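Kelch domain-containing protein (Colletotrichum graminicola M1.001, PDB 5C86) probably oxidises alcohols as a copper-dependent fungal oxidase of the AA5 family, related to galactose oxidase and glyoxal oxidase but with different catalytic preferences. Local coordinates at residues A[373-377]-A[378-382]; A[241-245]-A[246-250]; A[182-185]-A[186-190]; A[352-355]-A[356-360]; A[33-36]-A[37-40]. One frame throughout, in Å; residues are numbered along the deposited sequence. Where two conformers were deposited one is given.

Interaction 1: A[373-377]-A[378-382]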
loop_
_atom_site.group_PDB
_atom_site.type_symbol
_atom_site.label_atom_id
_atom_site.label_comp_id
_atom_site.label_asym_id
_atom_site.label_seq_id
_atom_site.Cartn_x
_atom_site.Cartn_y
_atom_site.Cartn_z
ATOM N N LEU A 373 -13.266 14.593 -8.185
ATOM C CA LEU A 373 -14.526 14.012 -8.676
ATOM C C LEU A 373 -15.642 15.039 -8.645
ATOM O O LEU A 373 -16.759 14.644 -9.005
ATOM C CB LEU A 373 -14.909 12.771 -7.865
ATOM C CG LEU A 373 -13.901 11.597 -7.909
ATOM C CD1 LEU A 373 -14.475 10.408 -7.149
ATOM C CD2 LEU A 373 -13.590 11.196 -9.332
ATOM N N PHE A 374 -15.345 16.266 -8.321
ATOM C CA PHE A 374 -16.373 17.331 -8.240
ATOM C C PHE A 374 -15.999 18.434 -9.121
ATOM O O PHE A 374 -14.817 18.713 -9.496
ATOM C CB PHE A 374 -16.534 17.808 -6.797
ATOM C CG PHE A 374 -16.932 16.719 -5.883
ATOM C CD1 PHE A 374 -18.282 16.301 -5.800
ATOM C CD2 PHE A 374 -15.989 15.929 -5.151
ATOM C CE1 PHE A 374 -18.646 15.216 -5.061
ATOM C CE2 PHE A 374 -16.370 14.904 -4.393
ATOM C CZ PHE A 374 -17.683 14.502 -4.334
ATOM N N GLU A 375 -17.041 19.198 -9.500
ATOM C CA GLU A 375 -16.870 20.389 -10.234
ATOM C C GLU A 375 -16.247 21.511 -9.387
ATOM O O GLU A 375 -15.916 21.268 -8.232
ATOM C CB GLU A 375 -18.255 20.784 -10.843
ATOM C CG GLU A 375 -18.841 19.870 -11.897
ATOM C CD GLU A 375 -17.894 19.626 -13.121
ATOM O OE1 GLU A 375 -16.957 20.455 -13.363
ATOM O OE2 GLU A 375 -18.011 18.533 -13.760
ATOM N N ALA A 376 -16.049 22.718 -9.924
ATOM C CA ALA A 376 -15.320 23.766 -9.149
ATOM C C ALA A 376 -16.058 24.222 -7.872
ATOM O O ALA A 376 -15.462 24.817 -7.018
ATOM C CB ALA A 376 -14.963 24.948 -10.029
ATOM N N ASP A 377 -17.312 23.882 -7.682
ATOM C CA ASP A 377 -17.973 24.214 -6.402
ATOM C C ASP A 377 -17.542 23.234 -5.269
ATOM O O ASP A 377 -17.927 23.359 -4.127
ATOM C CB ASP A 377 -19.500 24.311 -6.593
ATOM C CG ASP A 377 -20.178 23.009 -6.986
ATOM O OD1 ASP A 377 -19.529 21.934 -7.022
ATOM O OD2 ASP A 377 -21.424 23.027 -7.237
ATOM N N GLY A 378 -16.824 22.181 -5.627
ATOM C CA GLY A 378 -16.450 21.124 -4.686
ATOM C C GLY A 378 -17.516 20.175 -4.165
ATOM O O GLY A 378 -17.204 19.317 -3.345
ATOM N N VAL A 379 -18.747 20.287 -4.691
ATOM C CA VAL A 379 -19.883 19.561 -4.218
ATOM C C VAL A 379 -20.709 18.852 -5.311
ATOM O O VAL A 379 -21.263 17.793 -5.061
ATOM C CB VAL A 379 -20.780 20.522 -3.392
ATOM C CG1 VAL A 379 -22.210 20.052 -3.322
ATOM C CG2 VAL A 379 -20.190 20.737 -1.985
ATOM N N THR A 380 -20.678 19.374 -6.541
ATOM C CA THR A 380 -21.412 18.702 -7.669
ATOM C C THR A 380 -20.493 17.648 -8.366
ATOM O O THR A 380 -19.491 18.096 -8.835
ATOM C CB THR A 380 -21.821 19.791 -8.664
ATOM O OG1 THR A 380 -22.605 20.810 -7.947
ATOM C CG2 THR A 380 -22.670 19.222 -9.770
ATOM N N PRO A 381 -20.886 16.364 -8.377
ATOM C CA PRO A 381 -20.163 15.336 -9.067
ATOM C C PRO A 381 -19.887 15.704 -10.494
ATOM O O PRO A 381 -20.798 16.109 -11.298
ATOM C CB PRO A 381 -21.020 14.147 -8.961
ATOM C CG PRO A 381 -21.765 14.310 -7.642
ATOM C CD PRO A 381 -22.042 15.764 -7.696
ATOM N N ALA A 382 -18.607 15.680 -10.864
ATOM C CA ALA A 382 -18.197 15.957 -12.216
ATOM C C ALA A 382 -18.552 14.843 -13.190
ATOM O O ALA A 382 -18.645 13.657 -12.862
ATOM C CB ALA A 382 -16.652 16.151 -12.224
HETATM O O HOH W 1 -17.803 12.451 -10.548
#

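Interaction 2: A[241-245]-A[246-250]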
loop_
_atom_site.group_PDB
_atom_site.type_symbol
_atom_site.label_atom_id
_atom_site.label_comp_id
_atom_site.label_asym_id
_atom_site.label_seq_id
_atom_site.Cartn_x
_atom_site.Cartn_y
_atom_site.Cartn_z
ATOM N N GLY A 241 4.690 9.161 12.358
ATOM C CA GLY A 241 5.292 8.082 13.126
ATOM C C GLY A 241 5.843 8.520 14.488
ATOM O O GLY A 241 5.868 9.693 14.853
ATOM N N GLY A 242 6.350 7.561 15.213
ATOM C CA GLY A 242 6.838 7.807 16.575
ATOM C C GLY A 242 8.173 7.165 16.866
ATOM O O GLY A 242 8.566 6.153 16.276
ATOM N N LYS A 243 8.873 7.664 17.911
ATOM C CA LYS A 243 10.193 7.106 18.281
ATOM C C LYS A 243 10.157 5.716 18.858
ATOM O O LYS A 243 11.163 5.049 18.936
ATOM C CB LYS A 243 10.901 8.036 19.268
ATOM C CG LYS A 243 11.376 9.324 18.735
ATOM C CD LYS A 243 12.100 10.121 19.858
ATOM C CE LYS A 243 11.127 10.909 20.693
ATOM N NZ LYS A 243 11.882 11.509 21.837
ATOM N N GLY A 244 8.966 5.217 19.161
ATOM C CA GLY A 244 8.715 3.854 19.493
ATOM C C GLY A 244 7.369 3.412 19.004
ATOM O O GLY A 244 6.540 4.246 18.678
ATOM N N TYR A 245 7.152 2.119 19.042
ATOM C CA TYR A 245 5.844 1.549 18.627
ATOM C C TYR A 245 4.698 2.144 19.412
ATOM O O TYR A 245 3.620 2.432 18.885
ATOM C CB TYR A 245 5.882 0.020 18.712
ATOM C CG TYR A 245 4.966 -0.718 17.779
ATOM C CD1 TYR A 245 3.580 -0.785 17.969
ATOM C CD2 TYR A 245 5.466 -1.355 16.695
ATOM C CE1 TYR A 245 2.774 -1.433 17.029
ATOM C CE2 TYR A 245 4.707 -2.024 15.791
ATOM C CZ TYR A 245 3.349 -2.065 15.927
ATOM O OH TYR A 245 2.537 -2.713 15.042
ATOM N N THR A 246 4.924 2.336 20.720
ATOM C CA THR A 246 3.959 2.963 21.597
ATOM C C THR A 246 4.690 3.830 22.575
ATOM O O THR A 246 5.924 3.768 22.746
ATOM C CB THR A 246 3.132 1.940 22.426
ATOM O OG1 THR A 246 4.018 1.211 23.284
ATOM C CG2 THR A 246 2.370 1.003 21.555
ATOM N N GLY A 247 3.909 4.643 23.200
ATOM C CA GLY A 247 4.390 5.419 24.346
ATOM C C GLY A 247 4.892 6.820 24.085
ATOM O O GLY A 247 5.144 7.575 25.042
ATOM N N TYR A 248 5.038 7.199 22.838
ATOM C CA TYR A 248 5.476 8.533 22.470
ATOM C C TYR A 248 4.424 9.251 21.679
ATOM O O TYR A 248 3.557 8.650 21.074
ATOM C CB TYR A 248 6.687 8.408 21.566
ATOM C CG TYR A 248 7.895 7.831 22.239
ATOM C CD1 TYR A 248 8.762 8.674 22.937
ATOM C CD2 TYR A 248 8.121 6.501 22.252
ATOM C CE1 TYR A 248 9.877 8.150 23.581
ATOM C CE2 TYR A 248 9.240 5.960 22.868
ATOM C CZ TYR A 248 10.077 6.799 23.550
ATOM O OH TYR A 248 11.166 6.265 24.166
ATOM N N ASP A 249 4.595 10.565 21.581
ATOM C CA ASP A 249 3.733 11.383 20.690
ATOM C C ASP A 249 4.247 11.169 19.282
ATOM O O ASP A 249 5.455 11.206 19.069
ATOM C CB ASP A 249 3.771 12.876 21.007
ATOM C CG ASP A 249 2.948 13.211 22.237
ATOM O OD1 ASP A 249 1.768 12.775 22.346
ATOM O OD2 ASP A 249 3.452 13.945 23.066
ATOM N N SER A 250 3.337 10.901 18.356
ATOM C CA SER A 250 3.722 10.838 16.948
ATOM C C SER A 250 4.111 12.254 16.512
ATOM O O SER A 250 3.872 13.262 17.174
ATOM C CB SER A 250 2.554 10.343 16.148
ATOM O OG SER A 250 1.420 11.194 16.238
HETATM O O HOH W 2 8.063 10.310 18.728
HETATM O O HOH W 3 4.984 5.930 20.184
#

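Interaction 3: A[182-185]-A[186-190]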
loop_
_atom_site.group_PDB
_atom_site.type_symbol
_atom_site.label_atom_id
_atom_site.label_comp_id
_atom_site.label_asym_id
_atom_site.label_seq_id
_atom_site.Cartn_x
_atom_site.Cartn_y
_atom_site.Cartn_z
ATOM N N TRP A 182 10.839 -0.076 -0.361
ATOM C CA TRP A 182 10.543 0.401 -1.722
ATOM C C TRP A 182 11.450 -0.305 -2.714
ATOM O O TRP A 182 12.631 0.011 -2.722
ATOM C CB TRP A 182 10.633 1.937 -1.802
ATOM C CG TRP A 182 9.543 2.547 -1.054
ATOM C CD1 TRP A 182 9.577 3.101 0.185
ATOM C CD2 TRP A 182 8.166 2.498 -1.435
ATOM N NE1 TRP A 182 8.304 3.431 0.593
ATOM C CE2 TRP A 182 7.417 3.086 -0.381
ATOM C CE3 TRP A 182 7.509 1.988 -2.529
ATOM C CZ2 TRP A 182 6.042 3.123 -0.405
ATOM C CZ3 TRP A 182 6.168 2.036 -2.577
ATOM C CH2 TRP A 182 5.432 2.593 -1.497
ATOM N N SER A 183 10.870 -1.144 -3.546
ATOM C CA SER A 183 11.651 -1.791 -4.589
ATOM C C SER A 183 12.118 -0.832 -5.640
ATOM O O SER A 183 11.422 0.158 -6.006
ATOM C CB SER A 183 10.846 -2.853 -5.247
ATOM O OG SER A 183 10.518 -3.864 -4.323
ATOM N N TRP A 184 13.348 -1.065 -6.115
ATOM C CA TRP A 184 13.975 -0.158 -7.059
ATOM C C TRP A 184 14.807 -0.938 -8.127
ATOM O O TRP A 184 14.592 -2.106 -8.319
ATOM C CB TRP A 184 14.737 0.936 -6.296
ATOM C CG TRP A 184 15.149 2.172 -7.030
ATOM C CD1 TRP A 184 16.461 2.748 -7.132
ATOM C CD2 TRP A 184 14.296 3.059 -7.783
ATOM N NE1 TRP A 184 16.412 3.908 -7.849
ATOM C CE2 TRP A 184 15.126 4.124 -8.266
ATOM C CE3 TRP A 184 12.918 3.097 -8.033
ATOM C CZ2 TRP A 184 14.599 5.177 -8.954
ATOM C CZ3 TRP A 184 12.390 4.202 -8.753
ATOM C CH2 TRP A 184 13.245 5.185 -9.219
ATOM N N LYS A 185 15.726 -0.251 -8.774
ATOM C CA LYS A 185 16.394 -0.785 -9.944
ATOM C C LYS A 185 17.155 -2.058 -9.624
ATOM O O LYS A 185 17.749 -2.150 -8.519
ATOM C CB LYS A 185 17.286 0.286 -10.508
ATOM C CG LYS A 185 16.525 1.513 -11.019
ATOM C CD LYS A 185 17.454 2.619 -11.548
ATOM C CE LYS A 185 16.645 3.868 -11.947
ATOM N NZ LYS A 185 17.530 4.764 -12.791
ATOM N N ASN A 186 17.124 -2.996 -10.560
ATOM C CA ASN A 186 18.028 -4.182 -10.549
ATOM C C ASN A 186 18.021 -4.948 -9.238
ATOM O O ASN A 186 19.080 -5.272 -8.646
ATOM C CB ASN A 186 19.430 -3.630 -10.759
ATOM C CG ASN A 186 20.441 -4.722 -11.179
ATOM O OD1 ASN A 186 20.069 -5.793 -11.584
ATOM N ND2 ASN A 186 21.682 -4.443 -10.992
ATOM N N GLY A 187 16.836 -5.168 -8.737
ATOM C CA GLY A 187 16.614 -6.028 -7.606
ATOM C C GLY A 187 16.914 -5.371 -6.298
ATOM O O GLY A 187 16.928 -6.071 -5.300
ATOM N N SER A 188 17.135 -4.070 -6.262
ATOM C CA SER A 188 17.417 -3.351 -5.077
ATOM C C SER A 188 16.088 -3.076 -4.301
ATOM O O SER A 188 15.024 -3.035 -4.916
ATOM C CB SER A 188 18.123 -2.076 -5.348
ATOM O OG SER A 188 17.249 -1.162 -6.001
ATOM N N VAL A 189 16.224 -2.853 -3.015
ATOM C CA VAL A 189 15.122 -2.456 -2.119
ATOM C C VAL A 189 15.649 -1.389 -1.212
ATOM O O VAL A 189 16.646 -1.610 -0.494
ATOM C CB VAL A 189 14.527 -3.621 -1.372
ATOM C CG1 VAL A 189 13.480 -3.101 -0.350
ATOM C CG2 VAL A 189 13.910 -4.660 -2.242
ATOM N N LEU A 190 15.035 -0.213 -1.183
ATOM C CA LEU A 190 15.345 0.763 -0.231
ATOM C C LEU A 190 14.516 0.560 1.024
ATOM O O LEU A 190 13.267 0.550 0.919
ATOM C CB LEU A 190 15.115 2.174 -0.726
ATOM C CG LEU A 190 15.328 3.311 0.253
ATOM C CD1 LEU A 190 16.801 3.351 0.634
ATOM C CD2 LEU A 190 14.891 4.651 -0.284
HETATM O O HOH W 4 13.728 -4.347 -7.018
#

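Interaction 4: A[352-355]-A[356-360]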
loop_
_atom_site.group_PDB
_atom_site.type_symbol
_atom_site.label_atom_id
_atom_site.label_comp_id
_atom_site.label_asym_id
_atom_site.label_seq_id
_atom_site.Cartn_x
_atom_site.Cartn_y
_atom_site.Cartn_z
ATOM N N GLY A 352 -9.086 -1.531 15.608
ATOM C CA GLY A 352 -9.446 -2.388 16.754
ATOM C C GLY A 352 -9.007 -3.811 16.527
ATOM O O GLY A 352 -7.807 -4.098 16.356
ATOM N N LEU A 353 -9.974 -4.732 16.573
ATOM C CA LEU A 353 -9.757 -6.148 16.606
ATOM C C LEU A 353 -9.208 -6.486 18.011
ATOM O O LEU A 353 -8.059 -6.854 18.182
ATOM C CB LEU A 353 -8.828 -6.756 15.482
ATOM C CG LEU A 353 -9.035 -8.251 15.221
ATOM C CD1 LEU A 353 -10.351 -8.563 14.488
ATOM C CD2 LEU A 353 -7.905 -8.897 14.456
ATOM N N CYS A 354 -10.055 -6.349 19.007
ATOM C CA CYS A 354 -9.591 -6.476 20.377
ATOM C C CYS A 354 -10.589 -7.089 21.316
ATOM O O CYS A 354 -10.570 -6.790 22.512
ATOM C CB CYS A 354 -9.175 -5.107 20.850
ATOM S SG CYS A 354 -10.223 -3.749 20.307
ATOM N N GLY A 355 -11.435 -7.942 20.776
ATOM C CA GLY A 355 -12.279 -8.880 21.585
ATOM C C GLY A 355 -13.746 -8.761 21.275
ATOM O O GLY A 355 -14.186 -7.849 20.685
ATOM N N ALA A 356 -14.555 -9.705 21.746
ATOM C CA ALA A 356 -16.016 -9.569 21.640
ATOM C C ALA A 356 -16.581 -8.369 22.445
ATOM O O ALA A 356 -16.213 -8.092 23.604
ATOM C CB ALA A 356 -16.691 -10.902 22.106
ATOM N N ASN A 357 -17.471 -7.609 21.828
ATOM C CA ASN A 357 -18.036 -6.399 22.441
ATOM C C ASN A 357 -17.024 -5.379 22.853
ATOM O O ASN A 357 -17.274 -4.631 23.797
ATOM C CB ASN A 357 -18.897 -6.713 23.708
ATOM C CG ASN A 357 -20.109 -7.563 23.410
ATOM O OD1 ASN A 357 -20.583 -7.604 22.276
ATOM N ND2 ASN A 357 -20.637 -8.251 24.454
ATOM N N CYS A 358 -15.868 -5.353 22.189
ATOM C CA CYS A 358 -14.836 -4.353 22.469
ATOM C C CYS A 358 -15.277 -3.078 21.739
ATOM O O CYS A 358 -15.519 -3.105 20.525
ATOM C CB CYS A 358 -13.487 -4.907 22.006
ATOM S SG CYS A 358 -12.086 -3.826 22.278
ATOM N N LYS A 359 -15.414 -1.965 22.458
ATOM C CA LYS A 359 -15.852 -0.740 21.892
ATOM C C LYS A 359 -14.823 -0.172 20.861
ATOM O O LYS A 359 -15.234 0.585 20.016
ATOM C CB LYS A 359 -16.176 0.259 22.988
ATOM C CG LYS A 359 -14.956 0.828 23.713
ATOM C CD LYS A 359 -15.359 1.750 24.870
ATOM C CE LYS A 359 -14.142 2.523 25.412
ATOM N NZ LYS A 359 -13.101 1.641 26.074
ATOM N N GLU A 360 -13.550 -0.557 20.940
ATOM C CA GLU A 360 -12.566 -0.114 19.925
ATOM C C GLU A 360 -12.701 -0.856 18.599
ATOM O O GLU A 360 -11.988 -0.486 17.668
ATOM C CB GLU A 360 -11.138 -0.218 20.483
ATOM C CG GLU A 360 -10.901 0.873 21.514
ATOM C CD GLU A 360 -11.474 0.539 22.894
ATOM O OE1 GLU A 360 -11.502 -0.678 23.230
ATOM O OE2 GLU A 360 -11.860 1.490 23.624
#

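Interaction 5: A[33-36]-A[37-40]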
loop_
_atom_site.group_PDB
_atom_site.type_symbol
_atom_site.label_atom_id
_atom_site.label_comp_id
_atom_site.label_asym_id
_atom_site.label_seq_id
_atom_site.Cartn_x
_atom_site.Cartn_y
_atom_site.Cartn_z
ATOM N N SER A 33 -8.499 -12.293 10.872
ATOM C CA SER A 33 -7.699 -13.316 11.533
ATOM C C SER A 33 -8.571 -14.591 11.532
ATOM O O SER A 33 -9.627 -14.620 10.864
ATOM C CB SER A 33 -7.433 -12.936 12.985
ATOM O OG SER A 33 -8.641 -12.784 13.659
ATOM N N GLY A 34 -8.195 -15.507 12.426
ATOM C CA GLY A 34 -9.087 -16.679 12.724
ATOM C C GLY A 34 -10.330 -16.393 13.472
ATOM O O GLY A 34 -11.105 -17.347 13.712
ATOM N N TRP A 35 -10.574 -15.175 13.825
ATOM C CA TRP A 35 -11.864 -14.703 14.323
ATOM C C TRP A 35 -12.291 -13.447 13.612
ATOM O O TRP A 35 -11.464 -12.669 13.101
ATOM C CB TRP A 35 -11.806 -14.365 15.806
ATOM C CG TRP A 35 -11.395 -15.551 16.683
ATOM C CD1 TRP A 35 -12.261 -16.382 17.390
ATOM C CD2 TRP A 35 -10.065 -16.001 16.978
ATOM N NE1 TRP A 35 -11.522 -17.344 18.041
ATOM C CE2 TRP A 35 -10.174 -17.133 17.817
ATOM C CE3 TRP A 35 -8.780 -15.604 16.572
ATOM C CZ2 TRP A 35 -9.025 -17.848 18.269
ATOM C CZ3 TRP A 35 -7.639 -16.276 17.040
ATOM C CH2 TRP A 35 -7.777 -17.399 17.918
ATOM N N PRO A 36 -13.564 -13.105 13.673
ATOM C CA PRO A 36 -14.037 -11.820 13.093
ATOM C C PRO A 36 -13.660 -10.549 13.868
ATOM O O PRO A 36 -13.668 -9.404 13.354
ATOM C CB PRO A 36 -15.586 -11.992 13.111
ATOM C CG PRO A 36 -15.780 -13.141 14.105
ATOM C CD PRO A 36 -14.655 -14.057 13.936
ATOM N N ASN A 37 -13.460 -10.715 15.190
ATOM C CA ASN A 37 -13.432 -9.646 16.124
ATOM C C ASN A 37 -12.274 -9.705 17.178
ATOM O O ASN A 37 -12.279 -8.912 18.108
ATOM C CB ASN A 37 -14.762 -9.617 16.874
ATOM C CG ASN A 37 -15.023 -10.931 17.631
ATOM O OD1 ASN A 37 -14.265 -11.893 17.577
ATOM N ND2 ASN A 37 -16.172 -10.990 18.233
ATOM N N ARG A 38 -11.308 -10.578 17.052
ATOM C CA ARG A 38 -10.233 -10.568 18.034
ATOM C C ARG A 38 -9.200 -11.415 17.335
ATOM O O ARG A 38 -9.438 -11.744 16.242
ATOM C CB ARG A 38 -10.757 -11.152 19.369
ATOM C CG ARG A 38 -11.357 -12.535 19.179
ATOM C CD ARG A 38 -12.297 -12.821 20.341
ATOM N NE ARG A 38 -12.694 -14.211 20.532
ATOM C CZ ARG A 38 -13.857 -14.698 20.118
ATOM N NH1 ARG A 38 -14.646 -13.901 19.435
ATOM N NH2 ARG A 38 -14.210 -15.978 20.351
ATOM N N TRP A 39 -8.050 -11.684 17.952
ATOM C CA TRP A 39 -6.842 -12.320 17.462
ATOM C C TRP A 39 -6.074 -12.904 18.625
ATOM O O TRP A 39 -6.351 -12.480 19.782
ATOM C CB TRP A 39 -5.894 -11.312 16.688
ATOM C CG TRP A 39 -5.493 -10.227 17.629
ATOM C CD1 TRP A 39 -6.188 -9.120 17.876
ATOM C CD2 TRP A 39 -4.307 -10.174 18.438
ATOM N NE1 TRP A 39 -5.546 -8.349 18.842
ATOM C CE2 TRP A 39 -4.404 -8.990 19.219
ATOM C CE3 TRP A 39 -3.216 -11.005 18.610
ATOM C CZ2 TRP A 39 -3.415 -8.614 20.146
ATOM C CZ3 TRP A 39 -2.227 -10.642 19.551
ATOM C CH2 TRP A 39 -2.384 -9.443 20.321
ATOM N N THR A 40 -5.164 -13.820 18.344
ATOM C CA THR A 40 -4.107 -14.231 19.286
ATOM C C THR A 40 -2.821 -14.346 18.612
ATOM O O THR A 40 -2.755 -14.413 17.345
ATOM C CB THR A 40 -4.397 -15.635 19.952
ATOM O OG1 THR A 40 -4.337 -16.663 18.958
ATOM C CG2 THR A 40 -5.720 -15.581 20.675
#

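Interaction 1: A[373-377]-A[378-382]
Asp377 turns its carboxylate forward over the turn and grips three donors on Val379 and Thr380. Its OD1 takes two backbone N-H groups from the same face of the carboxylate plane: Thr380 N at 2.8 Å, on the syn side, and Val379 N at 3.0 Å, well above the plane. OD2 offers its syn lone pair to Thr380 OG1 at 2.6 Å, so both carboxylate oxygens are engaged. The chi1 of Asp377 (65°) sets CG between the backbone N and the carbonyl carbon, which brings the group over the residues ahead.

The bond to Val379 N makes an Asx turn, and it overlaps the type I beta turn from Glu375 to Gly378, closed by Gly378 N to Glu375 O at 2.9 Å. Together they reverse the chain between strands 364-369 and 387-390. Two further backbone bonds tie the arms, Glu375 N to Thr380 O and Ala382 N to Leu373 O, each 2.8 Å long. A water also joins Leu373 O to Ala382 O.

Van der Waals contacts complete the turn. The Phe374 ring has Gly378 O over one face, 3.6 Å from Phe374 CG, and makes an apolar contact from CE1 to Pro381 CG at 4.1 Å. Glu375 bends at chi2 (-56°) so that OE2 comes close to CA and CB of Ala382, and this oxygen also receives a weak hydrogen bond from Lys383 N.

Interaction 2: A[241-245]-A[246-250]
In the loop that joins strands 235-239 and 254-258 of one propeller blade, Lys243 lies over the Tyr248 ring. Its CB sits 4.2 Å from the ring centroid and only 6° off the ring normal, a CH-pi contact close to the middle of the face. Farther along, Lys243 CE meets Tyr248 CD1 at 4.0 Å, the lysine chain having bent at chi3 (-85°) while crossing the ring at about a right angle. Gly244 N also comes within 3.5 Å of Tyr248 CD2.

Two waters span the loop in place of direct polar bonds. One accepts from Lys243 N and donates to Asp249 O; the other donates to Gly244 O at 2.7 Å and accepts from Tyr248 N at 2.9 Å. The loop belongs to the copper face of the kelch propeller, where Tyr245 leaves the contact and leads to the metal site. Its OH is hydrogen-bonded to Tyr334 OH and His178 NE2, and its side chain comes about 3 Å from that of Tyr120, a copper ligand when the metal is bound; the site is empty here. At the base, Ser250 CA makes a CA-H...O contact of 3.2 Å with Gly241 O.

Interaction 3: A[182-185]-A[186-190]
Ser188 meets Lys185 twice through a single carbonyl oxygen. Its OG donates to Lys185 O at 2.8 Å, and its backbone N reaches the same oxygen at 3.0 Å, both from one face of the carbonyl plane. A chi1 of 69° places OG between the backbone N and the carbonyl carbon of Ser188, where it also rests 3.3 Å from Trp184 CB. The Trp184 ring is partly overlaid near its rim by Lys185 CG, which lies 3.9 Å above the plane.

Beside this turn the backbones pair. Trp184 N donates to Ser188 O, and a water donates to both Trp184 O and Ser188 O, giving the serine carbonyl a second donor. Trp182 and Leu190 form an antiparallel hydrogen-bonded pair, with Trp182 N to Leu190 O at 2.8 Å and Leu190 N to Trp182 O at 2.9 Å. Between that pair and the Trp184-Ser188 bond, Ser183 and Val189 form a non-hydrogen-bonded pair whose side chains share the other face of the sheet, Ser183 OG to Val189 CG2 at 4.1 Å.

Asn186 and Gly187 make the reversal, with phi of 52° and 80°, angles close to those of a type I' turn. Asn186 is an N-glycosylation site of this protein but carries no sugar here. Farther out, Lys185 NZ forms a salt bridge with Glu261, Trp184 NE1 bonds to Gly260 O, and Ser183 OG bonds to Thr125 O. The arrangement is a tight beta hairpin, the first two strands of a four-stranded antiparallel blade of the kelch propeller.

Interaction 4: A[352-355]-A[356-360]
Gly355 to Cys358 form a type II beta turn, in which Asn357 takes a positive phi (57°) and the closing bond, Cys358 N to Gly355 O, is weak at 3.4 Å. The turn lies inside a small disulfide loop, with three residues between Cys354 and Cys358, on the connection from strand 346-350 to strand 364-369 of the propeller.

The two sulfurs approach across the loop. In the conformer described, Cys354 SG and Cys358 SG are 2.7 Å apart, longer than a disulfide bond and shorter than an ordinary contact. Both cysteines were deposited in two conformers, and this distance does not settle whether the pair is bonded here, although a disulfide between them is seen for this protein. In this conformer Cys358 SG is turned back to the loop by a chi1 near 180°, opposite its own backbone N, and Cys354 SG rests on Glu360 CB at 3.7 Å. Cys358 CB packs 3.3 Å from Gly355 O.

Nearer the strands, Gly352 CA makes a CA-H...O contact with Glu360 O at 3.3 Å. Gly352 O accepts from ND1 of His335, a copper ligand when the metal is bound, so one end of the loop probably helps to orient that imidazole. Asn361, next in the chain, ties the loop back: OD1 accepts from Cys354 N and ND2 donates to Gly355 O. Glu360 bends at chi2 (81°), and its OE2 uses its syn lone pair to receive Lys359 NZ in a salt bridge of 2.8 Å.

Interaction 5: A[33-36]-A[37-40]
Trp35 and Arg38 make the main side-chain contact in the conformer described (a second was deposited for Arg38), the guanidinium lying over one face of the indole at its pyrrole end. Trp35 CD1 sits 3.5 Å above the guanidinium plane, over its centre, and is 3.6 Å from Arg38 NH2. The two planes are inclined by 33°, so the groups overlap without lying flat on one another. The aliphatic part of the arginine joins in, with Arg38 CG 3.9 Å from Trp35 CG. At the benzo end of the indole, Trp35 CH2 meets Thr40 OG1 at 3.7 Å, and that hydroxyl is hydrogen-bonded to Gly43 N.

Polar bonds hold the guanidinium and the serine. Arg38 NH1 donates to Asn37 OD1 at 2.8 Å, in the carbonyl plane and on a lone pair, which steadies the guanidinium above the tryptophan. With its chi1 of 60°, Asn37 turns its amide toward that partner. Ser33 OG lies 2.9 Å from Arg38 O and equally near Trp35 O, with a single proton to give.

No helix flanks this loop, which joins strands 28-31 and 47-52. It is held by backbone bonds from Ser33 to Tyr48 and from Pro36 to Val15, while Trp39 stacks on Phe72 and comes about 5 Å from the side chain of His335, a copper ligand when the metal is bound.

How the interactions relate
Interactions 2, 4 and 5 gather round the copper site, which is empty here. Interactions 4 and 5 have centres about 10 Å apart and touch directly: Gly355 N is 3.0 Å from Asn37 O, a probable hydrogen bond, and Leu353 O lies 3.0 Å from Trp39 CD1. Interaction 2 approaches the metal site from another loop, its nearest atoms about 10 Å from interaction 5 and about 11 Å from interaction 4. It supplies Tyr245 near Tyr120 and His423, whereas 352-360 and 33-40 border His335. Interactions 1 and 3 stand apart, on opposite sides of the chain's centre, with centres about 39 Å from each other.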